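Local coordinates for protein 16S rRNA aminocarboxypropyltransferase (Vulcanisaeta distributa, PDB 5APG) that probably transfers the 3-amino-3-carboxypropyl group of S-adenosylmethionine to N3 of an N1-methylpseudouridine in 16S rRNA, the last step in making a hypermodified nucleotide, at residues R16-I21 against L68-W73; T112-A117 against Y136-N141; P160-E163 against V167-V170. All blocks are in the same frame, centred on the assembly; numbering follows the deposited sequence.

How the contacts relate
Contacts 1 and 2 both belong to the cofactor site and touch each other: contact 1 joins the start of helix 19-25 to the end of strand 66-70, and contact 2 sets helix 112-122 against the loop before helix 141-153. Two hydrogen bonds tie them, Asp70 OD1 with Thr112 OG1 and Thr19 OG1 with Ile113 N. Contact 1 is fully buried and polar, an amide on a carboxylate. Contact 2 is partly buried and held by apolar and aromatic packing. Contact 3, across the chain's centre from contact 1, their centres about 28 Å apart, is a turn nearer the surface between helices 160-165 and 170-182, where an arginine side chain meets a backbone carbonyl.

Contact 1 of 3, residues R16-I21 against L68-W73; sequences RKNTAI and LIDCSW. With EEM ([(3S)-3-amino-4-hydroxy-4-oxo-butyl]-[[(2S,3S,4R,5R)-5-(6-aminopurin-9-yl)-3,4-dihydroxy-oxolan-2-yl]methyl]-methyl-selanium), chain D.
A single amide nitrogen, Asn18 ND2, reaches both oxygens of a buried carboxylate, that of Asp70. The two side chains approach from opposite directions with their planes nearly perpendicular, 83° apart. ND2 lies on the syn side of each oxygen. Asn18 ND2 is nearer to Asp70 OD2, at 2.8 Å, but that bond is bent; the one to OD1 is longer, 3.2 Å from Asn18 ND2, yet straighter, at 160°. The other end of the amide caps helix 19-25: Ile21 N donates to Asn18 OD1 at 2.9 Å, in the carbonyl plane. With CG of Asn18 turned anti to the backbone N (chi1 174°), one side chain can serve the helix start and the strand end together; with OD1 accepting and ND2 donating, both ends of the amide are used and its rotation is fixed. The methyl of Ala20 packs against the same carboxylate, Ala20 CB lying 3.5 Å from Asp70 OD1.

Asp70 has further partners, Arg9 in a salt bridge to OD2 and Thr112 in a hydrogen bond to OD1. Beside it sits the selenium analogue of S-adenosylmethionine. Thr19 N and OG1 bind the two oxygens of its carboxylate, with Thr19 OG1 only 2.5 Å from EEM O, while Ile69 O accepts from EEM O3' of the ribose at 2.7 Å. Trp73 lays one ring face under the methyl on selenium: EEM CE stands 3.7 Å above the plane of the Trp73 ring, over its centre. The carboxylate of Asp70 is gripped by an amide, a hydroxyl and a guanidinium, which ties the start of helix 19-25, strand 66-70 and helix 112-122 together beside the cofactor.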
loop_
_atom_site.group_PDB
_atom_site.type_symbol
_atom_site.label_atom_id
_atom_site.label_comp_id
_atom_site.label_asym_id
_atom_site.label_seq_id
_atom_site.Cartn_x
_atom_site.Cartn_y
_atom_site.Cartn_z
ATOM N N ARG A 16 -12.386 -14.880 -0.469
ATOM C CA ARG A 16 -11.475 -16.010 -0.506
ATOM C C ARG A 16 -10.267 -15.710 -1.390
ATOM O O ARG A 16 -9.245 -16.391 -1.307
ATOM C CB ARG A 16 -12.205 -17.256 -1.004
ATOM N N LYS A 17 -10.387 -14.689 -2.233
ATOM C CA LYS A 17 -9.307 -14.319 -3.144
ATOM C C LYS A 17 -8.743 -12.946 -2.796
ATOM O O LYS A 17 -7.845 -12.439 -3.467
ATOM C CB LYS A 17 -9.798 -14.344 -4.591
ATOM C CG LYS A 17 -10.203 -15.727 -5.078
ATOM C CD LYS A 17 -10.611 -15.711 -6.541
ATOM C CE LYS A 17 -10.784 -17.125 -7.075
ATOM N NZ LYS A 17 -11.288 -17.139 -8.476
ATOM N N ASN A 18 -9.279 -12.352 -1.738
ATOM C CA ASN A 18 -8.853 -11.038 -1.278
ATOM C C ASN A 18 -7.675 -11.149 -0.307
ATOM O O ASN A 18 -7.692 -11.985 0.596
ATOM C CB ASN A 18 -10.035 -10.321 -0.627
ATOM C CG ASN A 18 -9.647 -9.010 0.004
ATOM O OD1 ASN A 18 -9.329 -8.951 1.192
ATOM N ND2 ASN A 18 -9.680 -7.943 -0.783
ATOM N N THR A 19 -6.650 -10.315 -0.486
ATOM C CA THR A 19 -5.429 -10.472 0.307
ATOM C C THR A 19 -5.559 -9.839 1.691
ATOM O O THR A 19 -4.837 -10.215 2.615
ATOM C CB THR A 19 -4.182 -9.886 -0.407
ATOM O OG1 THR A 19 -4.268 -8.455 -0.485
ATOM C CG2 THR A 19 -4.040 -10.469 -1.812
ATOM N N ALA A 20 -6.479 -8.891 1.839
ATOM C CA ALA A 20 -6.706 -8.256 3.137
ATOM C C ALA A 20 -7.344 -9.241 4.111
ATOM O O ALA A 20 -6.986 -9.279 5.290
ATOM C CB ALA A 20 -7.575 -7.014 2.987
ATOM N N ILE A 21 -8.289 -10.034 3.616
ATOM C CA ILE A 21 -8.928 -11.067 4.424
ATOM C C ILE A 21 -7.884 -12.031 4.989
ATOM O O ILE A 21 -7.964 -12.447 6.149
ATOM C CB ILE A 21 -9.978 -11.850 3.602
ATOM C CG1 ILE A 21 -11.194 -10.967 3.310
ATOM C CG2 ILE A 21 -10.412 -13.109 4.329
ATOM C CD1 ILE A 21 -11.904 -10.472 4.551
ATOM N N LEU A 68 -5.584 1.299 6.183
ATOM C CA LEU A 68 -5.815 1.086 4.759
ATOM C C LEU A 68 -7.294 0.882 4.479
ATOM O O LEU A 68 -8.038 0.380 5.323
ATOM C CB LEU A 68 -5.044 -0.130 4.226
ATOM C CG LEU A 68 -3.518 -0.199 4.185
ATOM C CD1 LEU A 68 -2.936 -0.625 5.528
ATOM C CD2 LEU A 68 -3.094 -1.154 3.079
ATOM N N ILE A 69 -7.710 1.257 3.278
ATOM C CA ILE A 69 -9.023 0.886 2.781
ATOM C C ILE A 69 -8.843 -0.200 1.729
ATOM O O ILE A 69 -8.108 -0.017 0.757
ATOM C CB ILE A 69 -9.775 2.089 2.179
ATOM C CG1 ILE A 69 -10.078 3.127 3.264
ATOM C CG2 ILE A 69 -11.070 1.626 1.520
ATOM C CD1 ILE A 69 -10.516 4.480 2.711
ATOM N N ASP A 70 -9.488 -1.343 1.935
ATOM C CA ASP A 70 -9.460 -2.410 0.947
ATOM C C ASP A 70 -10.734 -2.376 0.109
ATOM O O ASP A 70 -11.839 -2.509 0.632
ATOM C CB ASP A 70 -9.300 -3.778 1.617
ATOM C CG ASP A 70 -9.330 -4.926 0.622
ATOM O OD1 ASP A 70 -8.274 -5.235 0.034
ATOM O OD2 ASP A 70 -10.404 -5.524 0.427
ATOM N N CYS A 71 -10.572 -2.184 -1.194
ATOM C CA CYS A 71 -11.701 -2.119 -2.116
ATOM C C CYS A 71 -11.222 -2.577 -3.481
ATOM O O CYS A 71 -10.060 -2.908 -3.634
ATOM C CB CYS A 71 -12.267 -0.702 -2.179
ATOM S SG CYS A 71 -11.085 0.539 -2.775
ATOM N N SER A 72 -12.097 -2.607 -4.476
ATOM C CA SER A 72 -11.647 -2.931 -5.823
ATOM C C SER A 72 -10.875 -1.745 -6.390
ATOM O O SER A 72 -11.120 -0.601 -6.004
ATOM C CB SER A 72 -12.827 -3.282 -6.729
ATOM O OG SER A 72 -13.589 -2.126 -7.022
ATOM N N TRP A 73 -9.942 -2.007 -7.299
ATOM C CA TRP A 73 -9.206 -0.916 -7.930
ATOM C C TRP A 73 -10.120 -0.067 -8.809
ATOM O O TRP A 73 -9.859 1.116 -9.027
ATOM C CB TRP A 73 -8.025 -1.451 -8.744
ATOM C CG TRP A 73 -6.781 -1.597 -7.912
ATOM C CD1 TRP A 73 -6.225 -2.758 -7.462
ATOM C CD2 TRP A 73 -5.960 -0.535 -7.408
ATOM N NE1 TRP A 73 -5.099 -2.485 -6.719
ATOM C CE2 TRP A 73 -4.917 -1.127 -6.667
ATOM C CE3 TRP A 73 -6.003 0.860 -7.517
ATOM C CZ2 TRP A 73 -3.924 -0.378 -6.043
ATOM C CZ3 TRP A 73 -5.015 1.606 -6.891
ATOM C CH2 TRP A 73 -3.988 0.984 -6.164
HETATM C C2 EEM D . -0.749 3.398 -1.784
HETATM N N3 EEM D . -1.512 2.417 -1.407
HETATM C C4 EEM D . -1.629 1.340 -2.163
HETATM C "C1'" EEM D . -3.140 -0.231 -0.894
HETATM C "C2'" EEM D . -4.364 0.719 -0.884
HETATM C "C3'" EEM D . -5.285 0.013 -1.647
HETATM C "C4'" EEM D . -5.141 -1.308 -1.441
HETATM C "C5'" EEM D . -5.308 -2.152 -2.649
HETATM O O EEM D . -5.343 -7.330 -2.442
HETATM C C EEM D . -6.376 -7.514 -3.023
HETATM O OXT EEM D . -7.065 -8.486 -2.767
HETATM C CA EEM D . -6.866 -6.516 -4.049
HETATM N N EEM D . -8.003 -7.084 -4.716
HETATM C CB EEM D . -7.221 -5.254 -3.277
HETATM C CG EEM D . -7.403 -4.021 -4.137
HETATM SE SE EEM D . -7.205 -2.373 -3.055
HETATM C CE EEM D . -7.684 -0.817 -4.104
HETATM O "O4'" EEM D . -3.571 -1.403 -1.117
HETATM O "O3'" EEM D . -6.661 0.543 -1.502
HETATM O "O2'" EEM D . -4.769 0.677 0.489
HETATM N N9 EEM D . -2.317 0.193 -2.060
HETATM C C8 EEM D . -2.034 -0.505 -3.142
HETATM N N7 EEM D . -1.213 0.144 -3.936
HETATM C C5 EEM D . -0.923 1.319 -3.350
HETATM N N1 EEM D . -0.058 3.429 -2.904
HETATM C C6 EEM D . -0.108 2.423 -3.726
HETATM N N6 EEM D . 0.607 2.432 -4.940
#

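Contact 2 of 3, residues T112-A117 against Y136-N141; sequences TIEAVA and YKWGPN. With EEM ([(3S)-3-amino-4-hydroxy-4-oxo-butyl]-[[(2S,3S,4R,5R)-5-(6-aminopurin-9-yl)-3,4-dihydroxy-oxolan-2-yl]methyl]-methyl-selanium), chain D.
Trp138, Ile113 and Tyr136 make most of this contact, with Glu114 joining at one side. The two rings are packed together within their own loop: Trp138 CZ2 lies 3.5 Å above one face of Tyr136, toward its rim. Helix 112-122 presents Ile113 to the pair. Ile113 CD1 comes up in the plane of the tyrosine ring, at the edge, 3.7 Å from Tyr136 CE2. With CG1 anti to the backbone N (chi1 -171°), the ethyl arm goes to the tyrosine, while Ile113 CG2 sits between the two rings, 4.0 Å from both Trp138 CH2 and Tyr136 CE2.

One residue on, Glu114 crosses the indole at about a right angle. Glu114 CG lies at the indole edge, in its plane, and both CG and CD are 3.7 Å from Trp138 CZ3. The carboxylate, turned 69° from the ring, has its hydrogen bonds outside the contact: OE2 takes Ala99 N, and OE1 meets Ser111 and Asn100.

At the start of this helix, Thr112 N donates to the cofactor carboxylate, 2.9 Å from EEM O, and Ala115 CB touches the adenine at N9. An aromatic loop thus backs the helix whose N-terminal end binds S-adenosylmethionine in this SPOUT-class fold.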
loop_
_atom_site.group_PDB
_atom_site.type_symbol
_atom_site.label_atom_id
_atom_site.label_comp_id
_atom_site.label_asym_id
_atom_site.label_seq_id
_atom_site.Cartn_x
_atom_site.Cartn_y
_atom_site.Cartn_z
ATOM N N THR A 112 -3.365 -5.409 -1.686
ATOM C CA THR A 112 -3.368 -4.858 -0.341
ATOM C C THR A 112 -2.198 -5.422 0.473
ATOM O O THR A 112 -1.526 -4.685 1.195
ATOM C CB THR A 112 -4.706 -5.136 0.369
ATOM O OG1 THR A 112 -5.759 -4.469 -0.339
ATOM C CG2 THR A 112 -4.675 -4.626 1.813
ATOM N N ILE A 113 -1.922 -6.718 0.330
ATOM C CA ILE A 113 -0.861 -7.324 1.131
ATOM C C ILE A 113 0.522 -6.832 0.688
ATOM O O ILE A 113 1.407 -6.638 1.521
ATOM C CB ILE A 113 -0.919 -8.887 1.094
ATOM C CG1 ILE A 113 0.049 -9.473 2.118
ATOM C CG2 ILE A 113 -0.615 -9.448 -0.298
ATOM C CD1 ILE A 113 -0.187 -10.953 2.433
ATOM N N GLU A 114 0.704 -6.601 -0.610
ATOM C CA GLU A 114 1.969 -6.065 -1.109
ATOM C C GLU A 114 2.167 -4.638 -0.615
ATOM O O GLU A 114 3.280 -4.220 -0.290
ATOM C CB GLU A 114 2.016 -6.099 -2.641
ATOM C CG GLU A 114 2.273 -7.483 -3.240
ATOM C CD GLU A 114 1.939 -7.538 -4.720
ATOM O OE1 GLU A 114 0.782 -7.237 -5.074
ATOM O OE2 GLU A 114 2.832 -7.864 -5.531
ATOM N N ALA A 115 1.077 -3.885 -0.568
ATOM C CA ALA A 115 1.143 -2.512 -0.097
ATOM C C ALA A 115 1.512 -2.442 1.377
ATOM O O ALA A 115 2.324 -1.608 1.779
ATOM C CB ALA A 115 -0.158 -1.820 -0.333
ATOM N N VAL A 116 0.898 -3.306 2.180
ATOM C CA VAL A 116 1.222 -3.378 3.599
ATOM C C VAL A 116 2.698 -3.728 3.775
ATOM O O VAL A 116 3.411 -3.084 4.543
ATOM C CB VAL A 116 0.337 -4.417 4.329
ATOM C CG1 VAL A 116 0.881 -4.716 5.727
ATOM C CG2 VAL A 116 -1.110 -3.917 4.406
ATOM N N ALA A 117 3.164 -4.733 3.044
ATOM C CA ALA A 117 4.556 -5.162 3.154
ATOM C C ALA A 117 5.526 -4.069 2.708
ATOM O O ALA A 117 6.553 -3.845 3.349
ATOM C CB ALA A 117 4.778 -6.419 2.346
ATOM N N TYR A 136 1.881 -15.749 0.870
ATOM C CA TYR A 136 1.678 -16.204 -0.508
ATOM C C TYR A 136 2.981 -16.764 -1.068
ATOM O O TYR A 136 4.063 -16.317 -0.696
ATOM C CB TYR A 136 1.156 -15.061 -1.396
ATOM C CG TYR A 136 -0.275 -14.666 -1.092
ATOM C CD1 TYR A 136 -1.342 -15.347 -1.671
ATOM C CD2 TYR A 136 -0.559 -13.624 -0.217
ATOM C CE1 TYR A 136 -2.654 -14.998 -1.390
ATOM C CE2 TYR A 136 -1.867 -13.264 0.068
ATOM C CZ TYR A 136 -2.909 -13.954 -0.522
ATOM O OH TYR A 136 -4.207 -13.599 -0.233
ATOM N N LYS A 137 2.889 -17.746 -1.954
ATOM C CA LYS A 137 4.108 -18.332 -2.494
ATOM C C LYS A 137 4.872 -17.297 -3.323
ATOM O O LYS A 137 6.102 -17.316 -3.355
ATOM C CB LYS A 137 3.805 -19.583 -3.324
ATOM C CG LYS A 137 3.085 -19.343 -4.642
ATOM C CD LYS A 137 3.104 -20.619 -5.476
ATOM C CE LYS A 137 2.090 -20.588 -6.606
ATOM N NZ LYS A 137 2.031 -21.906 -7.305
ATOM N N TRP A 138 4.141 -16.381 -3.959
ATOM C CA TRP A 138 4.744 -15.341 -4.800
ATOM C C TRP A 138 5.163 -14.109 -3.993
ATOM O O TRP A 138 5.805 -13.195 -4.519
ATOM C CB TRP A 138 3.771 -14.921 -5.913
ATOM C CG TRP A 138 2.391 -14.582 -5.407
ATOM C CD1 TRP A 138 1.290 -15.395 -5.414
ATOM C CD2 TRP A 138 1.975 -13.350 -4.804
ATOM N NE1 TRP A 138 0.218 -14.744 -4.855
ATOM C CE2 TRP A 138 0.610 -13.485 -4.475
ATOM C CE3 TRP A 138 2.623 -12.142 -4.513
ATOM C CZ2 TRP A 138 -0.117 -12.464 -3.865
ATOM C CZ3 TRP A 138 1.899 -11.126 -3.913
ATOM C CH2 TRP A 138 0.543 -11.293 -3.594
ATOM N N GLY A 139 4.790 -14.084 -2.719
ATOM C CA GLY A 139 5.031 -12.934 -1.858
ATOM C C GLY A 139 6.466 -12.437 -1.745
ATOM O O GLY A 139 6.736 -11.267 -2.018
ATOM N N PRO A 140 7.394 -13.308 -1.322
ATOM C CA PRO A 140 8.789 -12.880 -1.151
ATOM C C PRO A 140 9.401 -12.294 -2.426
ATOM O O PRO A 140 10.263 -11.415 -2.336
ATOM C CB PRO A 140 9.498 -14.177 -0.749
ATOM C CG PRO A 140 8.438 -14.946 -0.026
ATOM C CD PRO A 140 7.181 -14.676 -0.818
ATOM N N ASN A 141 8.943 -12.756 -3.586
ATOM C CA ASN A 141 9.444 -12.248 -4.862
ATOM C C ASN A 141 9.162 -10.755 -5.061
ATOM O O ASN A 141 9.826 -10.099 -5.860
ATOM C CB ASN A 141 8.845 -13.038 -6.025
ATOM C CG ASN A 141 9.618 -12.840 -7.319
ATOM O OD1 ASN A 141 10.850 -12.845 -7.327
ATOM N ND2 ASN A 141 8.897 -12.659 -8.420
HETATM C C2 EEM D . -0.749 3.398 -1.784
HETATM N N3 EEM D . -1.512 2.417 -1.407
HETATM C C4 EEM D . -1.629 1.340 -2.163
HETATM C "C1'" EEM D . -3.140 -0.231 -0.894
HETATM C "C2'" EEM D . -4.364 0.719 -0.884
HETATM C "C3'" EEM D . -5.285 0.013 -1.647
HETATM C "C4'" EEM D . -5.141 -1.308 -1.441
HETATM C "C5'" EEM D . -5.308 -2.152 -2.649
HETATM O O EEM D . -5.343 -7.330 -2.442
HETATM C C EEM D . -6.376 -7.514 -3.023
HETATM O OXT EEM D . -7.065 -8.486 -2.767
HETATM C CA EEM D . -6.866 -6.516 -4.049
HETATM N N EEM D . -8.003 -7.084 -4.716
HETATM C CB EEM D . -7.221 -5.254 -3.277
HETATM C CG EEM D . -7.403 -4.021 -4.137
HETATM SE SE EEM D . -7.205 -2.373 -3.055
HETATM C CE EEM D . -7.684 -0.817 -4.104
HETATM O "O4'" EEM D . -3.571 -1.403 -1.117
HETATM O "O3'" EEM D . -6.661 0.543 -1.502
HETATM O "O2'" EEM D . -4.769 0.677 0.489
HETATM N N9 EEM D . -2.317 0.193 -2.060
HETATM C C8 EEM D . -2.034 -0.505 -3.142
HETATM N N7 EEM D . -1.213 0.144 -3.936
HETATM C C5 EEM D . -0.923 1.319 -3.350
HETATM N N1 EEM D . -0.058 3.429 -2.904
HETATM C C6 EEM D . -0.108 2.423 -3.726
HETATM N N6 EEM D . 0.607 2.432 -4.940
#

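Contact 3 of 3, residues P160-E163 against V167-V170; sequences PERE and VDDV
Arg162 carries every hydrogen bond across this turn, and in each a backbone group answers it. Its side chain, extended from CG to NE, runs past the loop until Arg162 NE donates to Asp168 O at 3.2 Å. NE approaches a lone pair of Asp168 O, in the carbonyl plane, although the acceptor sits 29° out of the guanidinium plane and the bond is bent, at 139°. At the backbone, Val167 N makes a weak bond to Arg162 O, also 3.2 Å long, and Arg162 CA gives a C-H...O contact to Val167 O.

The apolar share comes from Val170, the buried member of the group. Val170 CG2 meets the aliphatic part of the arginine, 3.7 Å from Arg162 CG, the two side chains crossing at about a right angle.

Charge adds a looser attraction. Asp168 OD1 stays 4.1 Å from Arg162 NE, beyond a salt bridge, with the carboxylate and guanidinium planes 48° apart. Next along, Asp169 is the centre of an inverse gamma turn and caps helix 170-182 through Asn172 N, while Glu161 forms a salt bridge with Arg92.

With its NE on a carbonyl and no salt bridge to Asp168, the arginine ties helix 160-165 to the linker chiefly through main-chain oxygen and its own methylenes, the nearby carboxylate probably adding only modest electrostatic help.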
loop_
_atom_site.group_PDB
_atom_site.type_symbol
_atom_site.label_atom_id
_atom_site.label_comp_id
_atom_site.label_asym_id
_atom_site.label_seq_id
_atom_site.Cartn_x
_atom_site.Cartn_y
_atom_site.Cartn_z
ATOM N N PRO A 160 14.655 6.732 -7.602
ATOM C CA PRO A 160 14.276 5.693 -8.575
ATOM C C PRO A 160 12.975 5.920 -9.354
ATOM O O PRO A 160 12.845 5.360 -10.442
ATOM C CB PRO A 160 14.114 4.442 -7.705
ATOM C CG PRO A 160 14.970 4.667 -6.548
ATOM C CD PRO A 160 15.007 6.140 -6.295
ATOM N N GLU A 161 12.034 6.692 -8.815
ATOM C CA GLU A 161 10.681 6.743 -9.380
ATOM C C GLU A 161 10.617 7.190 -10.838
ATOM O O GLU A 161 9.964 6.543 -11.658
ATOM C CB GLU A 161 9.786 7.663 -8.552
ATOM C CG GLU A 161 9.578 7.228 -7.120
ATOM C CD GLU A 161 8.306 7.804 -6.548
ATOM O OE1 GLU A 161 8.161 9.044 -6.534
ATOM O OE2 GLU A 161 7.432 7.010 -6.145
ATOM N N ARG A 162 11.271 8.303 -11.158
ATOM C CA ARG A 162 11.179 8.859 -12.505
ATOM C C ARG A 162 11.785 7.934 -13.553
ATOM O O ARG A 162 11.264 7.823 -14.663
ATOM C CB ARG A 162 11.855 10.228 -12.573
ATOM C CG ARG A 162 11.047 11.338 -11.920
ATOM C CD ARG A 162 11.782 12.663 -11.985
ATOM N NE ARG A 162 10.886 13.790 -11.751
ATOM C CZ ARG A 162 10.696 14.360 -10.566
ATOM N NH1 ARG A 162 11.333 13.903 -9.500
ATOM N NH2 ARG A 162 9.861 15.381 -10.449
ATOM N N GLU A 163 12.885 7.272 -13.205
ATOM C CA GLU A 163 13.519 6.349 -14.139
ATOM C C GLU A 163 12.687 5.080 -14.292
ATOM O O GLU A 163 12.571 4.529 -15.388
ATOM C CB GLU A 163 14.938 6.003 -13.687
ATOM C CG GLU A 163 15.616 4.967 -14.573
ATOM C CD GLU A 163 17.065 5.298 -14.867
ATOM O OE1 GLU A 163 17.791 5.701 -13.931
ATOM O OE2 GLU A 163 17.480 5.151 -16.036
ATOM N N VAL A 167 8.975 8.743 -16.745
ATOM C CA VAL A 167 8.433 10.081 -16.974
ATOM C C VAL A 167 8.969 11.067 -15.940
ATOM O O VAL A 167 9.228 10.702 -14.792
ATOM C CB VAL A 167 6.880 10.104 -16.917
ATOM C CG1 VAL A 167 6.276 9.314 -18.068
ATOM C CG2 VAL A 167 6.379 9.569 -15.578
ATOM N N ASP A 168 9.143 12.318 -16.353
ATOM C CA ASP A 168 9.437 13.379 -15.401
ATOM C C ASP A 168 8.174 13.757 -14.641
ATOM O O ASP A 168 8.219 14.071 -13.452
ATOM C CB ASP A 168 10.009 14.602 -16.108
ATOM C CG ASP A 168 11.457 14.419 -16.497
ATOM O OD1 ASP A 168 12.225 13.893 -15.670
ATOM O OD2 ASP A 168 11.823 14.793 -17.624
ATOM N N ASP A 169 7.049 13.733 -15.347
ATOM C CA ASP A 169 5.767 14.117 -14.772
ATOM C C ASP A 169 5.148 12.878 -14.129
ATOM O O ASP A 169 4.262 12.240 -14.696
ATOM C CB ASP A 169 4.857 14.719 -15.855
ATOM C CG ASP A 169 3.564 15.311 -15.300
ATOM O OD1 ASP A 169 3.175 14.997 -14.155
ATOM O OD2 ASP A 169 2.927 16.099 -16.031
ATOM N N VAL A 170 5.641 12.536 -12.942
ATOM C CA VAL A 170 5.180 11.351 -12.217
ATOM C C VAL A 170 3.692 11.440 -11.878
ATOM O O VAL A 170 2.961 10.465 -12.048
ATOM C CB VAL A 170 5.992 11.147 -10.927
ATOM C CG1 VAL A 170 5.421 9.993 -10.085
ATOM C CG2 VAL A 170 7.451 10.900 -11.273
#